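Local coordinates for protein fusion DH (Streptomyces sp. MJ635-86F5, PDB 6K97) that probably dehydrates polyketide intermediates in the biosynthesis of the macrolactam cremimycin, as an engineered fusion of a split polyketide synthase dehydratase domain, at residues E33-A38 with E246-H251; G52-R57 with S111-A116; V282-S287 with A315-G320. All blocks are in the same frame, centred on the assembly; numbering follows the deposited sequence.

Contact 1 (E33-A38 with E246-H251); sequences EHPLLA and EAFHVH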
ATOM      1  N   GLU A  33     -13.264   3.695   4.905  1.00 47.21           N
ATOM      2  CA  GLU A  33     -14.307   4.739   4.752  1.00 49.16           C
ATOM      3  C   GLU A  33     -13.751   6.056   5.272  1.00 43.94           C
ATOM      4  O   GLU A  33     -13.621   6.250   6.469  1.00 47.13           O
ATOM      5  CB  GLU A  33     -15.615   4.378   5.489  1.00 51.19           C
ATOM      6  CG  GLU A  33     -16.411   3.247   4.826  1.00 60.52           C
ATOM      7  CD  GLU A  33     -15.818   1.827   5.018  1.00 66.75           C
ATOM      8  OE1 GLU A  33     -15.403   1.463   6.150  1.00 65.86           O
ATOM      9  OE2 GLU A  33     -15.776   1.047   4.028  1.00 72.98           O
ATOM     10  N   HIS A  34     -13.410   6.959   4.369  1.00 41.77           N
ATOM     11  CA  HIS A  34     -13.023   8.319   4.759  1.00 38.44           C
ATOM     12  C   HIS A  34     -13.164   9.219   3.570  1.00 36.29           C
ATOM     13  O   HIS A  34     -12.947   8.789   2.477  1.00 37.71           O
ATOM     14  CB  HIS A  34     -11.580   8.307   5.252  1.00 38.51           C
ATOM     15  CG  HIS A  34     -11.165   9.563   5.928  1.00 37.09           C
ATOM     16  ND1 HIS A  34     -10.516  10.584   5.270  1.00 37.14           N
ATOM     17  CD2 HIS A  34     -11.339   9.986   7.195  1.00 38.26           C
ATOM     18  CE1 HIS A  34     -10.278  11.566   6.118  1.00 35.27           C
ATOM     19  NE2 HIS A  34     -10.764  11.226   7.292  1.00 35.96           N
ATOM     20  N   PRO A  35     -13.455  10.506   3.770  1.00 36.21           N
ATOM     21  CA  PRO A  35     -13.592  11.399   2.606  1.00 35.33           C
ATOM     22  C   PRO A  35     -12.321  11.661   1.748  1.00 36.72           C
ATOM     23  O   PRO A  35     -12.467  12.044   0.604  1.00 38.11           O
ATOM     24  CB  PRO A  35     -14.100  12.704   3.216  1.00 36.07           C
ATOM     25  CG  PRO A  35     -14.779  12.275   4.492  1.00 38.12           C
ATOM     26  CD  PRO A  35     -13.930  11.129   5.013  1.00 37.06           C
ATOM     27  N   LEU A  36     -11.119  11.507   2.297  1.00 37.48           N
ATOM     28  CA  LEU A  36      -9.845  11.718   1.566  1.00 38.33           C
ATOM     29  C   LEU A  36      -8.997  10.463   1.287  1.00 39.08           C
ATOM     30  O   LEU A  36      -7.983  10.550   0.648  1.00 43.15           O
ATOM     31  CB  LEU A  36      -8.967  12.692   2.343  1.00 36.39           C
ATOM     32  CG  LEU A  36      -9.661  14.012   2.685  1.00 36.90           C
ATOM     33  CD1 LEU A  36      -8.873  14.877   3.666  1.00 36.55           C
ATOM     34  CD2 LEU A  36      -9.963  14.825   1.438  1.00 37.24           C
ATOM     35  N   LEU A  37      -9.392   9.295   1.781  1.00 40.68           N
ATOM     36  CA  LEU A  37      -8.629   8.069   1.579  1.00 37.07           C
ATOM     37  C   LEU A  37      -9.553   6.991   1.060  1.00 38.56           C
ATOM     38  O   LEU A  37     -10.678   6.855   1.534  1.00 44.42           O
ATOM     39  CB  LEU A  37      -7.980   7.632   2.874  1.00 35.69           C
ATOM     40  CG  LEU A  37      -6.981   8.630   3.452  1.00 35.51           C
ATOM     41  CD1 LEU A  37      -6.579   8.270   4.861  1.00 35.87           C
ATOM     42  CD2 LEU A  37      -5.763   8.717   2.570  1.00 35.06           C
ATOM     43  N   ALA A  38      -9.080   6.237   0.077  1.00 38.38           N
ATOM     44  CA  ALA A  38      -9.804   5.114  -0.486  1.00 40.25           C
ATOM     45  C   ALA A  38      -9.411   3.718   0.117  1.00 40.97           C
ATOM     46  O   ALA A  38     -10.260   2.858   0.226  1.00 45.92           O
ATOM     47  CB  ALA A  38      -9.594   5.107  -1.992  1.00 40.91           C
ATOM     48  N   GLU A 246     -19.890  15.095  10.085  1.00 33.16           N
ATOM     49  CA  GLU A 246     -20.151  13.741  10.582  1.00 33.74           C
ATOM     50  C   GLU A 246     -19.323  12.651   9.864  1.00 33.65           C
ATOM     51  O   GLU A 246     -19.134  11.518  10.388  1.00 36.70           O
ATOM     52  CB  GLU A 246     -21.670  13.441  10.508  1.00 34.57           C
ATOM     53  CG  GLU A 246     -22.533  14.312  11.431  1.00 34.41           C
ATOM     54  CD  GLU A 246     -22.800  15.729  10.914  1.00 35.00           C
ATOM     55  OE1 GLU A 246     -22.258  16.117   9.848  1.00 38.80           O
ATOM     56  OE2 GLU A 246     -23.455  16.520  11.594  1.00 34.05           O
ATOM     57  N   ALA A 247     -18.824  12.944   8.675  1.00 31.92           N
ATOM     58  CA  ALA A 247     -18.033  11.972   7.938  1.00 31.82           C
ATOM     59  C   ALA A 247     -16.538  11.995   8.282  1.00 31.43           C
ATOM     60  O   ALA A 247     -15.787  11.150   7.797  1.00 30.25           O
ATOM     61  CB  ALA A 247     -18.206  12.198   6.439  1.00 34.47           C
ATOM     62  N   PHE A 248     -16.101  12.963   9.091  1.00 30.24           N
ATOM     63  CA  PHE A 248     -14.703  13.063   9.436  1.00 30.28           C
ATOM     64  C   PHE A 248     -14.427  12.814  10.899  1.00 30.39           C
ATOM     65  O   PHE A 248     -15.305  12.999  11.790  1.00 30.96           O
ATOM     66  CB  PHE A 248     -14.232  14.495   9.214  1.00 32.28           C
ATOM     67  CG  PHE A 248     -14.146  14.944   7.782  1.00 31.49           C
ATOM     68  CD1 PHE A 248     -12.988  14.811   7.095  1.00 32.42           C
ATOM     69  CD2 PHE A 248     -15.166  15.648   7.216  1.00 34.88           C
ATOM     70  CE1 PHE A 248     -12.853  15.294   5.817  1.00 34.46           C
ATOM     71  CE2 PHE A 248     -15.065  16.148   5.911  1.00 36.36           C
ATOM     72  CZ  PHE A 248     -13.892  15.967   5.214  1.00 36.52           C
ATOM     73  N   HIS A 249     -13.165  12.521  11.202  1.00 30.86           N
ATOM     74  CA  HIS A 249     -12.766  12.503  12.621  1.00 32.53           C
ATOM     75  C   HIS A 249     -12.992  13.886  13.187  1.00 32.93           C
ATOM     76  O   HIS A 249     -13.790  14.017  14.094  1.00 33.90           O
ATOM     77  CB  HIS A 249     -11.379  11.954  12.815  1.00 29.81           C
ATOM     78  CG  HIS A 249     -11.296  10.540  12.343  1.00 33.33           C
ATOM     79  ND1 HIS A 249     -11.858   9.500  13.049  1.00 34.16           N
ATOM     80  CD2 HIS A 249     -10.853  10.008  11.182  1.00 31.77           C
ATOM     81  CE1 HIS A 249     -11.652   8.377  12.399  1.00 33.03           C
ATOM     82  NE2 HIS A 249     -11.085   8.666  11.246  1.00 31.67           N
ATOM     83  N   VAL A 250     -12.338  14.883  12.594  1.00 32.40           N
ATOM     84  CA  VAL A 250     -12.665  16.288  12.811  1.00 32.48           C
ATOM     85  C   VAL A 250     -12.489  17.103  11.501  1.00 30.32           C
ATOM     86  O   VAL A 250     -11.427  17.225  10.992  1.00 30.21           O
ATOM     87  CB  VAL A 250     -11.768  16.926  13.881  1.00 33.75           C
ATOM     88  CG1 VAL A 250     -12.294  18.304  14.198  1.00 34.40           C
ATOM     89  CG2 VAL A 250     -11.724  16.098  15.144  1.00 35.52           C
ATOM     90  N   HIS A 251     -13.576  17.659  11.012  1.00 32.74           N
ATOM     91  CA  HIS A 251     -13.657  18.331   9.762  1.00 32.06           C
ATOM     92  C   HIS A 251     -12.535  19.357   9.809  1.00 30.54           C
ATOM     93  O   HIS A 251     -12.486  20.174  10.702  1.00 27.51           O
ATOM     94  CB  HIS A 251     -15.059  18.988   9.588  1.00 33.11           C
ATOM     95  CG  HIS A 251     -15.374  19.419   8.171  1.00 33.99           C
ATOM     96  ND1 HIS A 251     -14.615  20.334   7.483  1.00 33.22           N
ATOM     97  CD2 HIS A 251     -16.375  19.073   7.324  1.00 35.51           C
ATOM     98  CE1 HIS A 251     -15.125  20.532   6.281  1.00 33.91           C
ATOM     99  NE2 HIS A 251     -16.196  19.778   6.158  1.00 34.97           N
TER

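Contact 2 (G52-R57 with S111-A116); sequences GRLALR and SLLQVA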
ATOM      1  N   GLY A  52      -5.095   7.524  -1.385  1.00 41.13           N
ATOM      2  CA  GLY A  52      -6.246   8.180  -1.995  1.00 42.83           C
ATOM      3  C   GLY A  52      -5.819   9.108  -3.094  1.00 45.24           C
ATOM      4  O   GLY A  52      -4.640   9.451  -3.227  1.00 44.60           O
ATOM      5  N   ARG A  53      -6.796   9.510  -3.889  1.00 52.14           N
ATOM      6  CA  ARG A  53      -6.585  10.458  -4.974  1.00 55.81           C
ATOM      7  C   ARG A  53      -7.049  11.808  -4.467  1.00 52.68           C
ATOM      8  O   ARG A  53      -8.132  11.917  -3.889  1.00 47.67           O
ATOM      9  CB  ARG A  53      -7.405  10.059  -6.210  1.00 61.64           C
ATOM     10  CG  ARG A  53      -7.166  10.955  -7.420  1.00 73.70           C
ATOM     11  CD  ARG A  53      -7.911  10.458  -8.654  1.00 83.05           C
ATOM     12  NE  ARG A  53      -7.581  11.277  -9.822  1.00 89.89           N
ATOM     13  CZ  ARG A  53      -8.258  12.364 -10.216  1.00 99.41           C
ATOM     14  NH1 ARG A  53      -9.343  12.779  -9.556  1.00111.14           N
ATOM     15  NH2 ARG A  53      -7.864  13.042 -11.286  1.00 90.51           N
ATOM     16  N   LEU A  54      -6.242  12.839  -4.691  1.00 48.29           N
ATOM     17  CA  LEU A  54      -6.614  14.179  -4.295  1.00 47.65           C
ATOM     18  C   LEU A  54      -6.657  15.192  -5.448  1.00 48.55           C
ATOM     19  O   LEU A  54      -5.626  15.617  -5.987  1.00 48.12           O
ATOM     20  CB  LEU A  54      -5.668  14.636  -3.223  1.00 51.22           C
ATOM     21  CG  LEU A  54      -6.104  15.873  -2.463  1.00 52.33           C
ATOM     22  CD1 LEU A  54      -7.566  15.843  -2.068  1.00 49.96           C
ATOM     23  CD2 LEU A  54      -5.225  15.928  -1.241  1.00 56.36           C
ATOM     24  N   ALA A  55      -7.879  15.572  -5.823  1.00 47.02           N
ATOM     25  CA  ALA A  55      -8.120  16.487  -6.930  1.00 45.62           C
ATOM     26  C   ALA A  55      -9.072  17.601  -6.525  1.00 43.15           C
ATOM     27  O   ALA A  55     -10.120  17.376  -5.995  1.00 44.93           O
ATOM     28  CB  ALA A  55      -8.687  15.735  -8.125  1.00 45.97           C
ATOM     29  N   LEU A  56      -8.716  18.825  -6.821  1.00 46.97           N
ATOM     30  CA  LEU A  56      -9.543  19.946  -6.430  1.00 49.34           C
ATOM     31  C   LEU A  56     -10.946  19.817  -7.016  1.00 54.68           C
ATOM     32  O   LEU A  56     -11.901  20.208  -6.378  1.00 60.47           O
ATOM     33  CB  LEU A  56      -8.863  21.237  -6.841  1.00 48.23           C
ATOM     34  CG  LEU A  56      -9.357  22.509  -6.175  1.00 48.63           C
ATOM     35  CD1 LEU A  56      -9.342  22.415  -4.686  1.00 47.22           C
ATOM     36  CD2 LEU A  56      -8.532  23.691  -6.660  1.00 48.05           C
ATOM     37  N   ARG A  57     -11.072  19.241  -8.208  1.00 59.72           N
ATOM     38  CA  ARG A  57     -12.367  19.104  -8.865  1.00 59.51           C
ATOM     39  C   ARG A  57     -13.287  18.191  -8.103  1.00 60.64           C
ATOM     40  O   ARG A  57     -14.491  18.401  -8.127  1.00 64.25           O
ATOM     41  CB  ARG A  57     -12.196  18.565 -10.285  1.00 67.16           C
ATOM     42  CG  ARG A  57     -11.432  19.518 -11.196  1.00 74.79           C
ATOM     43  CD  ARG A  57     -11.235  18.956 -12.602  1.00 81.65           C
ATOM     44  NE  ARG A  57     -12.353  19.286 -13.485  1.00 89.95           N
ATOM     45  CZ  ARG A  57     -12.393  20.302 -14.355  1.00 91.68           C
ATOM     46  NH1 ARG A  57     -11.364  21.141 -14.512  1.00 88.49           N
ATOM     47  NH2 ARG A  57     -13.493  20.478 -15.086  1.00 94.12           N
ATOM     48  N   SER A 111      -3.426  14.543  -7.403  1.00 48.90           N
ATOM     49  CA  SER A 111      -2.283  14.017  -6.705  1.00 45.38           C
ATOM     50  C   SER A 111      -2.611  12.630  -6.166  1.00 44.21           C
ATOM     51  O   SER A 111      -3.686  12.386  -5.656  1.00 43.55           O
ATOM     52  CB  SER A 111      -1.938  14.953  -5.547  1.00 46.78           C
ATOM     53  OG  SER A 111      -1.120  16.043  -5.905  1.00 46.70           O
ATOM     54  N   LEU A 112      -1.649  11.729  -6.229  1.00 44.64           N
ATOM     55  CA  LEU A 112      -1.720  10.535  -5.409  1.00 43.15           C
ATOM     56  C   LEU A 112      -1.308  10.910  -3.991  1.00 40.64           C
ATOM     57  O   LEU A 112      -0.270  11.468  -3.795  1.00 47.09           O
ATOM     58  CB  LEU A 112      -0.829   9.432  -5.939  1.00 41.67           C
ATOM     59  CG  LEU A 112      -0.984   9.052  -7.411  1.00 45.07           C
ATOM     60  CD1 LEU A 112      -0.270   7.738  -7.621  1.00 46.64           C
ATOM     61  CD2 LEU A 112      -2.446   8.952  -7.846  1.00 47.62           C
ATOM     62  N   LEU A 113      -2.128  10.577  -3.020  1.00 39.70           N
ATOM     63  CA  LEU A 113      -1.904  10.882  -1.605  1.00 38.38           C
ATOM     64  C   LEU A 113      -1.725   9.592  -0.786  1.00 38.01           C
ATOM     65  O   LEU A 113      -2.517   8.625  -0.901  1.00 36.60           O
ATOM     66  CB  LEU A 113      -3.138  11.611  -1.085  1.00 37.20           C
ATOM     67  CG  LEU A 113      -3.026  12.049   0.351  1.00 41.91           C
ATOM     68  CD1 LEU A 113      -1.905  13.064   0.548  1.00 38.92           C
ATOM     69  CD2 LEU A 113      -4.382  12.609   0.816  1.00 43.72           C
ATOM     70  N   GLN A 114      -0.734   9.603   0.081  1.00 38.82           N
ATOM     71  CA  GLN A 114      -0.360   8.418   0.872  1.00 39.62           C
ATOM     72  C   GLN A 114      -0.010   8.774   2.317  1.00 39.66           C
ATOM     73  O   GLN A 114       0.676   9.762   2.582  1.00 40.52           O
ATOM     74  CB  GLN A 114       0.785   7.650   0.238  1.00 40.19           C
ATOM     75  CG  GLN A 114       0.302   7.018  -1.069  1.00 44.22           C
ATOM     76  CD  GLN A 114       1.211   5.961  -1.700  1.00 45.14           C
ATOM     77  OE1 GLN A 114       2.400   5.780  -1.324  1.00 45.23           O
ATOM     78  NE2 GLN A 114       0.644   5.261  -2.691  1.00 43.24           N
ATOM     79  N   VAL A 115      -0.462   7.927   3.232  1.00 38.34           N
ATOM     80  CA  VAL A 115      -0.047   7.962   4.601  1.00 35.20           C
ATOM     81  C   VAL A 115       0.601   6.642   4.912  1.00 36.64           C
ATOM     82  O   VAL A 115      -0.012   5.611   4.724  1.00 40.68           O
ATOM     83  CB  VAL A 115      -1.253   8.139   5.527  1.00 35.12           C
ATOM     84  CG1 VAL A 115      -0.781   8.214   6.968  1.00 34.43           C
ATOM     85  CG2 VAL A 115      -2.067   9.389   5.147  1.00 33.03           C
ATOM     86  N   ALA A 116       1.843   6.657   5.406  1.00 39.15           N
ATOM     87  CA  ALA A 116       2.526   5.443   5.842  1.00 36.42           C
ATOM     88  C   ALA A 116       2.735   5.443   7.343  1.00 37.45           C
ATOM     89  O   ALA A 116       3.236   6.431   7.912  1.00 35.90           O
ATOM     90  CB  ALA A 116       3.848   5.318   5.164  1.00 36.59           C
TER

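Contact 3 (V282-S287 with A315-G320); sequences VRVHHS and AVVSVG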
ATOM      1  N   VAL A 282      -2.334  15.676  19.970  1.00 34.52           N
ATOM      2  CA  VAL A 282      -3.690  15.800  19.416  1.00 35.13           C
ATOM      3  C   VAL A 282      -4.475  14.512  19.737  1.00 37.98           C
ATOM      4  O   VAL A 282      -4.034  13.435  19.381  1.00 39.92           O
ATOM      5  CB  VAL A 282      -3.673  15.996  17.907  1.00 30.64           C
ATOM      6  CG1 VAL A 282      -5.053  16.263  17.424  1.00 30.80           C
ATOM      7  CG2 VAL A 282      -2.795  17.164  17.536  1.00 32.43           C
ATOM      8  N   ARG A 283      -5.557  14.643  20.496  1.00 39.63           N
ATOM      9  CA  ARG A 283      -6.335  13.524  21.010  1.00 40.87           C
ATOM     10  C   ARG A 283      -7.787  13.854  20.747  1.00 38.92           C
ATOM     11  O   ARG A 283      -8.253  14.887  21.180  1.00 38.20           O
ATOM     12  CB  ARG A 283      -6.115  13.376  22.507  1.00 50.98           C
ATOM     13  CG  ARG A 283      -6.787  12.117  23.089  1.00 64.47           C
ATOM     14  CD  ARG A 283      -6.599  11.920  24.597  1.00 69.03           C
ATOM     15  NE  ARG A 283      -5.545  10.930  24.875  1.00 80.91           N
ATOM     16  CZ  ARG A 283      -4.247  11.216  24.978  1.00 78.97           C
ATOM     17  NH1 ARG A 283      -3.813  12.472  24.839  1.00 80.58           N
ATOM     18  NH2 ARG A 283      -3.379  10.243  25.204  1.00 70.09           N
ATOM     19  N   VAL A 284      -8.456  13.051  19.920  1.00 36.09           N
ATOM     20  CA  VAL A 284      -9.860  13.210  19.636  1.00 35.44           C
ATOM     21  C   VAL A 284     -10.612  12.216  20.483  1.00 35.79           C
ATOM     22  O   VAL A 284     -10.275  11.060  20.428  1.00 33.13           O
ATOM     23  CB  VAL A 284     -10.176  12.871  18.212  1.00 34.68           C
ATOM     24  CG1 VAL A 284     -11.662  12.970  17.961  1.00 36.26           C
ATOM     25  CG2 VAL A 284      -9.468  13.843  17.312  1.00 41.92           C
ATOM     26  N   HIS A 285     -11.616  12.658  21.259  1.00 36.21           N
ATOM     27  CA  HIS A 285     -12.388  11.731  22.120  1.00 38.73           C
ATOM     28  C   HIS A 285     -13.669  11.245  21.415  1.00 38.83           C
ATOM     29  O   HIS A 285     -14.178  10.186  21.731  1.00 40.18           O
ATOM     30  CB  HIS A 285     -12.733  12.373  23.480  1.00 41.57           C
ATOM     31  CG  HIS A 285     -11.573  13.044  24.149  1.00 45.94           C
ATOM     32  ND1 HIS A 285     -10.718  12.382  25.000  1.00 49.59           N
ATOM     33  CD2 HIS A 285     -11.094  14.306  24.043  1.00 49.69           C
ATOM     34  CE1 HIS A 285      -9.788  13.217  25.426  1.00 51.81           C
ATOM     35  NE2 HIS A 285      -9.977  14.384  24.836  1.00 54.76           N
ATOM     36  N   HIS A 286     -14.224  12.031  20.494  1.00 37.04           N
ATOM     37  CA  HIS A 286     -15.403  11.610  19.697  1.00 35.72           C
ATOM     38  C   HIS A 286     -15.320  12.234  18.293  1.00 34.18           C
ATOM     39  O   HIS A 286     -15.045  13.368  18.148  1.00 34.83           O
ATOM     40  CB  HIS A 286     -16.699  12.052  20.361  1.00 35.88           C
ATOM     41  CG  HIS A 286     -16.934  11.434  21.693  1.00 39.19           C
ATOM     42  ND1 HIS A 286     -16.730  12.113  22.881  1.00 40.83           N
ATOM     43  CD2 HIS A 286     -17.303  10.186  22.036  1.00 38.74           C
ATOM     44  CE1 HIS A 286     -17.034  11.335  23.895  1.00 39.74           C
ATOM     45  NE2 HIS A 286     -17.389  10.163  23.410  1.00 41.99           N
ATOM     46  N   SER A 287     -15.563  11.437  17.291  1.00 33.65           N
ATOM     47  CA  SER A 287     -15.424  11.772  15.920  1.00 30.85           C
ATOM     48  C   SER A 287     -16.698  12.407  15.471  1.00 30.70           C
ATOM     49  O   SER A 287     -17.682  12.256  16.123  1.00 30.14           O
ATOM     50  CB  SER A 287     -15.263  10.480  15.079  1.00 30.14           C
ATOM     51  OG  SER A 287     -13.932   9.943  15.207  1.00 31.81           O
ATOM     52  N   ALA A 315     -16.764  16.381  25.620  1.00 39.77           N
ATOM     53  CA  ALA A 315     -15.405  16.677  25.203  1.00 37.17           C
ATOM     54  C   ALA A 315     -15.151  16.069  23.803  1.00 39.02           C
ATOM     55  O   ALA A 315     -15.462  14.918  23.574  1.00 47.56           O
ATOM     56  CB  ALA A 315     -14.455  16.096  26.222  1.00 35.65           C
ATOM     57  N   VAL A 316     -14.624  16.825  22.862  1.00 36.66           N
ATOM     58  CA  VAL A 316     -14.416  16.314  21.515  1.00 36.31           C
ATOM     59  C   VAL A 316     -12.940  16.190  21.206  1.00 35.43           C
ATOM     60  O   VAL A 316     -12.489  15.129  20.775  1.00 39.47           O
ATOM     61  CB  VAL A 316     -15.043  17.227  20.460  1.00 37.60           C
ATOM     62  CG1 VAL A 316     -14.604  16.874  19.047  1.00 36.89           C
ATOM     63  CG2 VAL A 316     -16.533  17.190  20.574  1.00 39.24           C
ATOM     64  N   VAL A 317     -12.187  17.273  21.351  1.00 34.23           N
ATOM     65  CA  VAL A 317     -10.779  17.215  21.000  1.00 33.58           C
ATOM     66  C   VAL A 317      -9.989  18.118  21.854  1.00 32.45           C
ATOM     67  O   VAL A 317     -10.474  19.169  22.288  1.00 35.96           O
ATOM     68  CB  VAL A 317     -10.560  17.553  19.519  1.00 35.14           C
ATOM     69  CG1 VAL A 317     -11.155  18.875  19.177  1.00 35.45           C
ATOM     70  CG2 VAL A 317      -9.097  17.543  19.149  1.00 38.38           C
ATOM     71  N   SER A 318      -8.769  17.705  22.130  1.00 33.21           N
ATOM     72  CA  SER A 318      -7.780  18.595  22.733  1.00 35.79           C
ATOM     73  C   SER A 318      -6.445  18.544  21.962  1.00 33.86           C
ATOM     74  O   SER A 318      -6.138  17.522  21.323  1.00 35.52           O
ATOM     75  CB  SER A 318      -7.605  18.243  24.219  1.00 37.84           C
ATOM     76  OG  SER A 318      -6.854  17.093  24.386  1.00 38.13           O
ATOM     77  N   VAL A 319      -5.680  19.643  22.037  1.00 33.35           N
ATOM     78  CA  VAL A 319      -4.398  19.807  21.334  1.00 32.77           C
ATOM     79  C   VAL A 319      -3.415  20.315  22.331  1.00 34.10           C
ATOM     80  O   VAL A 319      -3.545  21.438  22.819  1.00 38.43           O
ATOM     81  CB  VAL A 319      -4.509  20.782  20.169  1.00 33.15           C
ATOM     82  CG1 VAL A 319      -3.231  20.875  19.361  1.00 33.75           C
ATOM     83  CG2 VAL A 319      -5.638  20.360  19.261  1.00 33.68           C
ATOM     84  N   GLY A 320      -2.422  19.494  22.657  1.00 35.09           N
ATOM     85  CA  GLY A 320      -1.374  19.905  23.583  1.00 34.87           C
ATOM     86  C   GLY A 320      -0.775  21.192  23.115  1.00 35.77           C
ATOM     87  O   GLY A 320      -0.594  22.096  23.885  1.00 37.88           O
TER

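Contact 1 (E33-A38 with E246-H251)
Pro-35 rests on the ring of Phe-248 where two loops of this double hotdog dehydratase meet. Segment 33-38 leads into strand 39-42 in the N-terminal part of the engineered fusion, and 246-251 leads into helix 252-266 in the C-terminal part, so the contact bridges the two fused parts. Its tight half is a CH-pi contact: CG of Pro-35 stands 3.9 Å from the centroid of the Phe-248 ring, nearly over its centre, and Pro-35 CB is 3.8 Å from Phe-248 CZ. The carbonyl of Ala-247 packs closely too, its O 3.3 Å from Pro-35 CD. With CG anti to its carbonyl carbon (chi1 -70°), Phe-248 brings one face of its ring against the proline and also turns an edge toward the face of His-34, an offset edge-to-face pair with planes at 88°. With an alanine in place of Phe-248, Pro-35 would probably lose the surface it lies on and His-34 its edge-to-face partner, leaving a gap between the loops. The His-34 ring is held at both nitrogens: ND1 accepts from Leu-36 N at 3.2 Å, and NE2 bonds to Glu-80 of helix 75-88. The carboxylate of Glu-80 also accepts from the backbone N-H groups of His-249 and Val-250, tying both loops together. His-249, bonded through NE2 to His-84, meets His-34 only rim to rim, their CD2 atoms 4.0 Å apart and planes at 19°. The solvent side is thinner: there exposed Ala-247 adds just a methyl, its CB 3.9 Å from Pro-35 CG.

Contact 2 (G52-R57 with S111-A116)
Gly-52 and Leu-113 face each other as an antiparallel hydrogen-bonded pair, joining strands 48-55 and 110-117 of the hotdog sheet in the N-terminal part of the fusion. Gly-52 N gives to Leu-113 O and Leu-113 N to Gly-52 O, each at 2.8 Å; Leu-54 and Ser-111 repeat the reciprocal pattern. The bond from Leu-54 N to Ser-111 O is nearly straight at 170°, whereas Ser-111 N approaches Leu-54 O from above the carbonyl plane. Between these pairs, Arg-53 and Leu-112 form a non-hydrogen-bonded pair, with a CA-H...O contact of 3.5 Å from Arg-53 CA to Ser-111 O.

Apolar contact gathers on the face of Leu-54 and Leu-113. The two leucines run alongside each other in the same direction, Leu-54 CD2 4.0 Å from Leu-113 CD2. Charge lies on the other face: Arg-53 sets CG anti to the backbone N (chi1 -176°) and runs extended to NE, reaching Glu-135 and Glu-58 in salt bridges. Leu-113 thus carries apolar packing to Leu-81 of helix 75-88, the Arg-53 face mixes a salt-bridged arginine with Leu-112, which packs on Leu-29 of the second subunit, and the strand pairing rests on backbone atoms.

Contact 3 (V282-S287 with A315-G320)
The imidazole of His-286 meets Ala-315 at its edge: ND1 donates to Ala-315 O at 3.2 Å, with the oxygen close to the ring plane and the N-H...O angle 166°. The ring of His-285 touches the opposite strand through CD2, 3.6 Å from Val-316 O; Ser-318 OG and Val-317 N are merely distant neighbours at its edge, near the ring plane. Having CG anti to the carbonyl carbon (chi1 -48°), His-285 lays its ring along the partner strand, while its backbone N holds Val-316 O at 2.7 Å.

Further along, Arg-283 and Ser-318 make a reciprocal hydrogen-bonded pair, Arg-283 N to Ser-318 O at 3.1 Å and Ser-318 N to Arg-283 O at 3.0 Å. The flanking valines share the other face of this antiparallel ladder: Val-282 CG2 lies 4.2 Å from Val-319 CG1, the two side chains running side by side, and Val-284 CG2 is 4.1 Å from Val-317 CG2. Val-317 also brings CG2 to 3.4 Å from Arg-283 O.

The pair belongs to the hotdog sheet of the C-terminal part of the fusion. Strand 315-327 carries a classic beta bulge here, the backbones of Val-316 and Val-317 both pairing with that of Ala-308 in strand 303-309. On the other flank Val-282 bonds through its backbone to Ile-94 of strand 93-99, in the N-terminal part, and Arg-283 bridges to Glu-93 there; Val-284 packs on Val-250, just before helix 252-266.

In the fold
Contact 2 is buried, contact 3 partly so, and contact 1 lies at the surface between the two fused parts. Contacts 2 and 3 both pair antiparallel strands through backbone bonds, one in each part, and sit on opposite sides of the chain's centre, their nearest atoms about 14 Å apart. Contact 1 instead relies on rings, a proline and histidines pinned by polar partners. It touches both neighbours: Leu-37 CD2 packs 4.2 Å from Gly-52 N of contact 2, while His-249 ND1 probably hydrogen-bonds to Ser-287 OG of contact 3. Helix 75-88 links contacts 1 and 2, offering Glu-80 to one and Leu-81 to both.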